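Local coordinates for ABC transporter, periplasmic solute-binding protein (Rhizobium meliloti, PDB 4WED) that probably serves as the periplasmic solute-binding component of an ABC transporter, perhaps for peptides or nickel, as in its family-5 relatives, at residues 120-125 against 167-172; 335-340 against 389-394. All blocks are in the same frame, centred on the assembly; numbering follows the deposited sequence.

Contact 1 of 2, residues 120-125 against 167-172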
loop_
_atom_site.group_PDB
_atom_site.type_symbol
_atom_site.label_atom_id
_atom_site.label_comp_id
_atom_site.label_asym_id
_atom_site.label_seq_id
_atom_site.Cartn_x
_atom_site.Cartn_y
_atom_site.Cartn_z
ATOM N N GLU A 120 8.493 -0.677 24.800
ATOM C CA GLU A 120 9.775 -0.099 25.198
ATOM C C GLU A 120 10.956 -0.612 24.357
ATOM O O GLU A 120 12.012 0.003 24.338
ATOM C CB GLU A 120 10.044 -0.375 26.672
ATOM C CG GLU A 120 9.258 0.521 27.613
ATOM C CD GLU A 120 9.538 0.182 29.071
ATOM O OE1 GLU A 120 10.157 -0.891 29.323
ATOM O OE2 GLU A 120 9.145 0.979 29.956
ATOM N N ARG A 121 10.777 -1.738 23.684
ATOM C CA ARG A 121 11.820 -2.274 22.840
ATOM C C ARG A 121 11.982 -1.486 21.545
ATOM O O ARG A 121 13.049 -1.524 20.950
ATOM C CB ARG A 121 11.562 -3.748 22.510
ATOM C CG ARG A 121 12.037 -4.694 23.596
ATOM C CD ARG A 121 11.448 -6.088 23.420
ATOM N NE ARG A 121 12.455 -7.146 23.351
ATOM C CZ ARG A 121 13.269 -7.353 22.318
ATOM N NH1 ARG A 121 13.245 -6.563 21.259
ATOM N NH2 ARG A 121 14.114 -8.358 22.337
ATOM N N TRP A 122 10.955 -0.784 21.091
ATOM C CA TRP A 122 11.079 -0.100 19.788
ATOM C C TRP A 122 10.700 1.371 19.767
ATOM O O TRP A 122 11.189 2.121 18.916
ATOM C CB TRP A 122 10.290 -0.839 18.678
ATOM C CG TRP A 122 8.811 -0.907 18.917
ATOM C CD1 TRP A 122 8.107 -1.899 19.582
ATOM C CD2 TRP A 122 7.859 0.034 18.471
ATOM N NE1 TRP A 122 6.767 -1.602 19.585
ATOM C CE2 TRP A 122 6.581 -0.422 18.900
ATOM C CE3 TRP A 122 7.952 1.225 17.740
ATOM C CZ2 TRP A 122 5.404 0.289 18.644
ATOM C CZ3 TRP A 122 6.772 1.929 17.468
ATOM C CH2 TRP A 122 5.511 1.454 17.926
HETATM N N MSE A 123 9.851 1.799 20.679
HETATM C CA MSE A 123 9.341 3.154 20.605
HETATM C C MSE A 123 10.278 4.195 21.158
HETATM O O MSE A 123 10.654 4.154 22.331
HETATM C CB MSE A 123 8.080 3.265 21.413
HETATM C CG MSE A 123 6.917 3.006 20.488
HETATM SE SE MSE A 123 5.228 3.534 21.388
HETATM C CE MSE A 123 5.630 2.534 23.010
ATOM N N GLY A 124 10.615 5.173 20.323
ATOM C CA GLY A 124 11.574 6.206 20.694
ATOM C C GLY A 124 12.983 5.857 20.227
ATOM O O GLY A 124 13.878 6.691 20.335
ATOM N N ILE A 125 13.194 4.639 19.714
ATOM C CA ILE A 125 14.508 4.249 19.207
ATOM C C ILE A 125 14.709 5.013 17.906
ATOM O O ILE A 125 13.817 5.034 17.043
ATOM C CB ILE A 125 14.642 2.727 18.992
ATOM N N ARG A 167 5.545 -4.659 11.370
ATOM C CA ARG A 167 6.660 -4.379 12.261
ATOM C C ARG A 167 6.839 -2.878 12.342
ATOM O O ARG A 167 6.504 -2.191 11.393
ATOM C CB ARG A 167 7.929 -5.011 11.710
ATOM C CG ARG A 167 8.310 -4.475 10.349
ATOM C CD ARG A 167 9.715 -4.867 9.958
ATOM N NE ARG A 167 9.755 -6.239 9.488
ATOM C CZ ARG A 167 10.283 -6.622 8.339
ATOM N NH1 ARG A 167 10.833 -5.745 7.525
ATOM N NH2 ARG A 167 10.254 -7.891 8.013
ATOM N N PRO A 168 7.370 -2.342 13.440
ATOM C CA PRO A 168 7.838 -3.072 14.626
ATOM C C PRO A 168 6.820 -3.180 15.755
ATOM O O PRO A 168 7.160 -3.482 16.893
ATOM C CB PRO A 168 8.956 -2.169 15.114
ATOM C CG PRO A 168 8.412 -0.810 14.879
ATOM C CD PRO A 168 7.673 -0.903 13.566
ATOM N N THR A 169 5.565 -2.994 15.417
ATOM C CA THR A 169 4.529 -2.777 16.404
ATOM C C THR A 169 3.906 -3.999 17.066
ATOM O O THR A 169 2.819 -3.879 17.651
ATOM C CB THR A 169 3.396 -2.030 15.704
ATOM O OG1 THR A 169 3.116 -2.683 14.454
ATOM C CG2 THR A 169 3.846 -0.645 15.442
ATOM N N ARG A 170 4.539 -5.160 16.979
ATOM C CA ARG A 170 3.865 -6.372 17.442
ATOM C C ARG A 170 4.573 -6.995 18.610
ATOM O O ARG A 170 5.657 -6.556 18.957
ATOM C CB ARG A 170 3.636 -7.328 16.284
ATOM C CG ARG A 170 2.948 -6.597 15.133
ATOM C CD ARG A 170 2.273 -7.548 14.171
ATOM N NE ARG A 170 1.514 -6.823 13.177
ATOM C CZ ARG A 170 0.736 -7.414 12.265
ATOM N NH1 ARG A 170 0.635 -8.754 12.220
ATOM N NH2 ARG A 170 0.060 -6.678 11.389
ATOM N N PHE A 171 3.954 -8.033 19.178
ATOM C CA PHE A 171 4.220 -8.517 20.537
ATOM C C PHE A 171 4.864 -9.911 20.686
ATOM O O PHE A 171 4.296 -10.973 20.296
ATOM C CB PHE A 171 2.932 -8.378 21.343
ATOM C CG PHE A 171 2.500 -6.944 21.463
ATOM C CD1 PHE A 171 1.750 -6.352 20.451
ATOM C CD2 PHE A 171 2.930 -6.151 22.536
ATOM C CE1 PHE A 171 1.381 -5.019 20.526
ATOM C CE2 PHE A 171 2.571 -4.809 22.609
ATOM C CZ PHE A 171 1.804 -4.234 21.589
ATOM N N LEU A 172 6.076 -9.879 21.270
ATOM C CA LEU A 172 6.948 -11.035 21.406
ATOM C C LEU A 172 7.003 -11.405 22.855
ATOM O O LEU A 172 7.201 -10.541 23.690
ATOM C CB LEU A 172 8.356 -10.659 20.941
ATOM C CG LEU A 172 9.529 -11.609 21.238
ATOM C CD1 LEU A 172 9.459 -12.892 20.400
ATOM C CD2 LEU A 172 10.842 -10.896 20.970
HETATM O O HOH W 1 5.297 -3.735 20.162
#

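Contact 2 of 2, residues 335-340 against 389-394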
loop_
_atom_site.group_PDB
_atom_site.type_symbol
_atom_site.label_atom_id
_atom_site.label_comp_id
_atom_site.label_asym_id
_atom_site.label_seq_id
_atom_site.Cartn_x
_atom_site.Cartn_y
_atom_site.Cartn_z
ATOM N N PRO A 335 -12.530 8.966 -15.544
ATOM C CA PRO A 335 -12.848 9.566 -16.856
ATOM C C PRO A 335 -12.739 8.595 -18.031
ATOM O O PRO A 335 -11.776 7.834 -18.146
ATOM C CB PRO A 335 -11.804 10.675 -17.007
ATOM C CG PRO A 335 -10.725 10.315 -16.065
ATOM C CD PRO A 335 -11.344 9.581 -14.934
ATOM N N VAL A 336 -13.733 8.641 -18.897
ATOM C CA VAL A 336 -13.765 7.855 -20.133
ATOM C C VAL A 336 -13.122 8.674 -21.270
ATOM O O VAL A 336 -13.454 9.831 -21.467
ATOM C CB VAL A 336 -15.230 7.451 -20.486
ATOM C CG1 VAL A 336 -16.022 8.639 -20.990
ATOM C CG2 VAL A 336 -15.289 6.350 -21.533
ATOM N N ARG A 337 -12.211 8.075 -22.023
ATOM C CA ARG A 337 -11.522 8.811 -23.096
ATOM C C ARG A 337 -12.510 9.665 -23.910
ATOM O O ARG A 337 -13.490 9.150 -24.447
ATOM C CB ARG A 337 -10.722 7.878 -24.035
ATOM C CG ARG A 337 -9.634 8.641 -24.779
ATOM C CD ARG A 337 -9.062 8.020 -26.059
ATOM N NE ARG A 337 -9.206 6.570 -26.278
ATOM C CZ ARG A 337 -8.773 5.938 -27.386
ATOM N NH1 ARG A 337 -8.902 4.621 -27.522
ATOM N NH2 ARG A 337 -8.193 6.627 -28.368
ATOM N N ASP A 338 -12.250 10.968 -23.997
ATOM C CA ASP A 338 -13.092 11.825 -24.832
ATOM C C ASP A 338 -12.261 12.744 -25.720
ATOM O O ASP A 338 -11.959 13.866 -25.380
ATOM C CB ASP A 338 -14.055 12.605 -23.926
ATOM C CG ASP A 338 -15.262 13.117 -24.666
ATOM O OD1 ASP A 338 -15.118 13.461 -25.851
ATOM O OD2 ASP A 338 -16.346 13.181 -24.050
ATOM N N ALA A 339 -11.879 12.248 -26.878
ATOM C CA ALA A 339 -11.027 13.004 -27.777
ATOM C C ALA A 339 -11.696 14.269 -28.242
ATOM O O ALA A 339 -11.021 15.252 -28.488
ATOM C CB ALA A 339 -10.641 12.173 -28.983
ATOM N N ALA A 340 -13.009 14.259 -28.358
ATOM C CA ALA A 340 -13.708 15.427 -28.901
ATOM C C ALA A 340 -13.716 16.536 -27.858
ATOM O O ALA A 340 -13.396 17.695 -28.142
ATOM C CB ALA A 340 -15.128 15.072 -29.332
HETATM N N MSE A 389 -2.581 11.068 -27.440
HETATM C CA MSE A 389 -2.292 12.506 -27.525
HETATM C C MSE A 389 -2.206 13.002 -28.946
HETATM O O MSE A 389 -2.657 14.098 -29.306
HETATM C CB MSE A 389 -0.933 12.680 -26.870
HETATM C CG MSE A 389 -0.949 12.388 -25.372
HETATM SE SE MSE A 389 -2.313 13.522 -24.517
HETATM C CE MSE A 389 -3.957 12.408 -24.571
ATOM N N LYS A 390 -1.640 12.173 -29.792
ATOM C CA LYS A 390 -1.558 12.512 -31.166
ATOM C C LYS A 390 -2.972 12.778 -31.660
ATOM O O LYS A 390 -3.198 13.782 -32.317
ATOM C CB LYS A 390 -0.852 11.396 -31.935
ATOM C CG LYS A 390 -1.009 11.451 -33.451
ATOM C CD LYS A 390 0.087 12.254 -34.121
ATOM C CE LYS A 390 -0.127 12.233 -35.619
ATOM N NZ LYS A 390 1.144 12.065 -36.352
ATOM N N GLU A 391 -3.927 11.914 -31.309
ATOM C CA GLU A 391 -5.312 12.039 -31.804
ATOM C C GLU A 391 -5.978 13.349 -31.388
ATOM O O GLU A 391 -6.819 13.834 -32.111
ATOM C CB GLU A 391 -6.175 10.850 -31.358
ATOM C CG GLU A 391 -5.984 9.589 -32.211
ATOM C CD GLU A 391 -6.497 8.304 -31.546
ATOM O OE1 GLU A 391 -6.142 8.050 -30.370
ATOM O OE2 GLU A 391 -7.241 7.532 -32.192
ATOM N N VAL A 392 -5.614 13.916 -30.231
ATOM C CA VAL A 392 -6.148 15.229 -29.799
ATOM C C VAL A 392 -5.276 16.414 -30.195
ATOM O O VAL A 392 -5.634 17.560 -29.911
ATOM C CB VAL A 392 -6.383 15.304 -28.284
ATOM C CG1 VAL A 392 -7.317 14.198 -27.863
ATOM C CG2 VAL A 392 -5.085 15.227 -27.471
ATOM N N GLY A 393 -4.138 16.134 -30.828
ATOM C CA GLY A 393 -3.238 17.156 -31.360
ATOM C C GLY A 393 -2.016 17.476 -30.505
ATOM O O GLY A 393 -1.377 18.497 -30.710
ATOM N N ILE A 394 -1.702 16.632 -29.525
ATOM C CA ILE A 394 -0.526 16.833 -28.707
ATOM C C ILE A 394 0.580 15.915 -29.183
ATOM O O ILE A 394 0.334 14.744 -29.444
ATOM C CB ILE A 394 -0.845 16.516 -27.230
ATOM C CG1 ILE A 394 -1.631 17.700 -26.631
ATOM C CG2 ILE A 394 0.446 16.222 -26.456
ATOM C CD1 ILE A 394 -2.595 17.338 -25.543
#

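Contact 1 of 2, residues 120-125 against 167-172
Trp122 lays its indole against Pro168 and Thr169, and this one ring carries most of the contact. The carbonyl oxygen Pro168 O stands 3.2 Å above the ring plane of Trp122, toward the rim. It lies 3.3 Å from Trp122 CD1. The carbonyl therefore meets the ring face, and the N-H of the indole is used elsewhere. The six-membered side of the ring meets carbon: Pro168 CG sits 3.5 Å from Trp122 CE3. Further along, the methyl Thr169 CG2 comes obliquely to within 3.7 Å of Trp122 CH2. On the opposite face, CG of the selenomethionine Met123 rests near the rim of the ring. Leu172 CD2 also lies over one face of the Arg121 guanidinium, a loose touch at 4.4 Å from Arg121 NH2.

The polar link is indirect. Trp122 NE1 donates to a water at 2.7 Å, and that water donates to Arg170 O at 3.1 Å. With CG set between the backbone N and the carbonyl carbon (chi1 62°), the indole reaches across to the 167-172 loop. An alanine in place of Trp122 would probably leave the Pro168 ring and the Thr169 methyl without their flat partner, and the bridging water without its indole donor.

A cis peptide bond precedes Pro168 and shapes the loop here. Pro168 O also accepts a hydrogen bond from Gln52 NE2. Arg170 starts away from the 120-125 segment, and its NH1 hydrogen-bonds to Asp62 OD1, a residue of the sodium site. The contact thus packs the C-terminal end of helix 112-122 on the loop between helix 159-162 and strand 192-197. Helix 132-135 touches Trp122 through Cys133 and Ser134, while strand 137-144 receives Met123 on Phe137 and Leu140.

Contact 2 of 2, residues 335-340 against 389-394
Ala339, Glu391 and Val392 bury the most surface here, and Arg337 supplies the charge that meets Glu391. Ala339 opens helix 339-348 and turns its methyl toward the end of helix 378-392. Its closest partner is one branch of Val392. Val392 CG1 lies 3.9 Å from Ala339 CA and 4.1 Å from Ala339 CB. The valine methyl thus leans on the backbone of the first helical turn as well as on the alanine methyl. The first torsion of Val392 (chi1 -57°) sets CG1 anti to its own carbonyl carbon, and this aims that branch at Ala339. The small alanine side chain is consistent with the close approach, Ala339 CA and Val392 CA being 5.7 Å apart.

Glu391 forms the second touch, a salt bridge between Arg337 NH2 and Glu391 OE1 at 3.2 Å. The carboxylate comes to the guanidinium at its edge, but the two flat groups are turned 51° apart. Glu391 OE2 stays 4.0 Å from Arg337 NH2, so this is a one-oxygen contact and not a paired, two-pronged one. Arg337 bends at chi3 (-21°) on its way to the glutamate. Its NE makes a long, weak ion pair with Asp301.

The ends of both helices are finished near the contact. Asp338 is the N-cap of helix 339-348, with OD1 bonded to Ala341 N. Gly393 follows helix 378-392 in a Schellman motif, and Val392 O accepts a bond from Arg357 NE. Val392 also touches Ala342, and Ile394 reaches Leu346, so the packing runs on along helix 339-348. The chemistry is therefore divided: a buried valine packs on alanine, while a single charged pair joins the exposed Glu391 to Arg337 and probably adds only modest electrostatic attraction.

How the contacts relate
After the first strands, the chain reaches helix 112-122, and contact 1 closes when the loop at 167-172 returns to its end. The 41 residues between include helix 132-135 and strands 137-144 and 147-152. The chain then builds further sheets before contact 2 opens at 335-340. Contact 2 closes at 389-394, after 48 residues that hold most of helices 339-348 and 378-392. The two closures follow in series and neither nest nor cross. They lie on opposite sides of the chain's centre. The centres of contact 1 and contact 2 are about 51 Å apart. Contact 1 ties a helix end to a loop; contact 2 joins two helix ends.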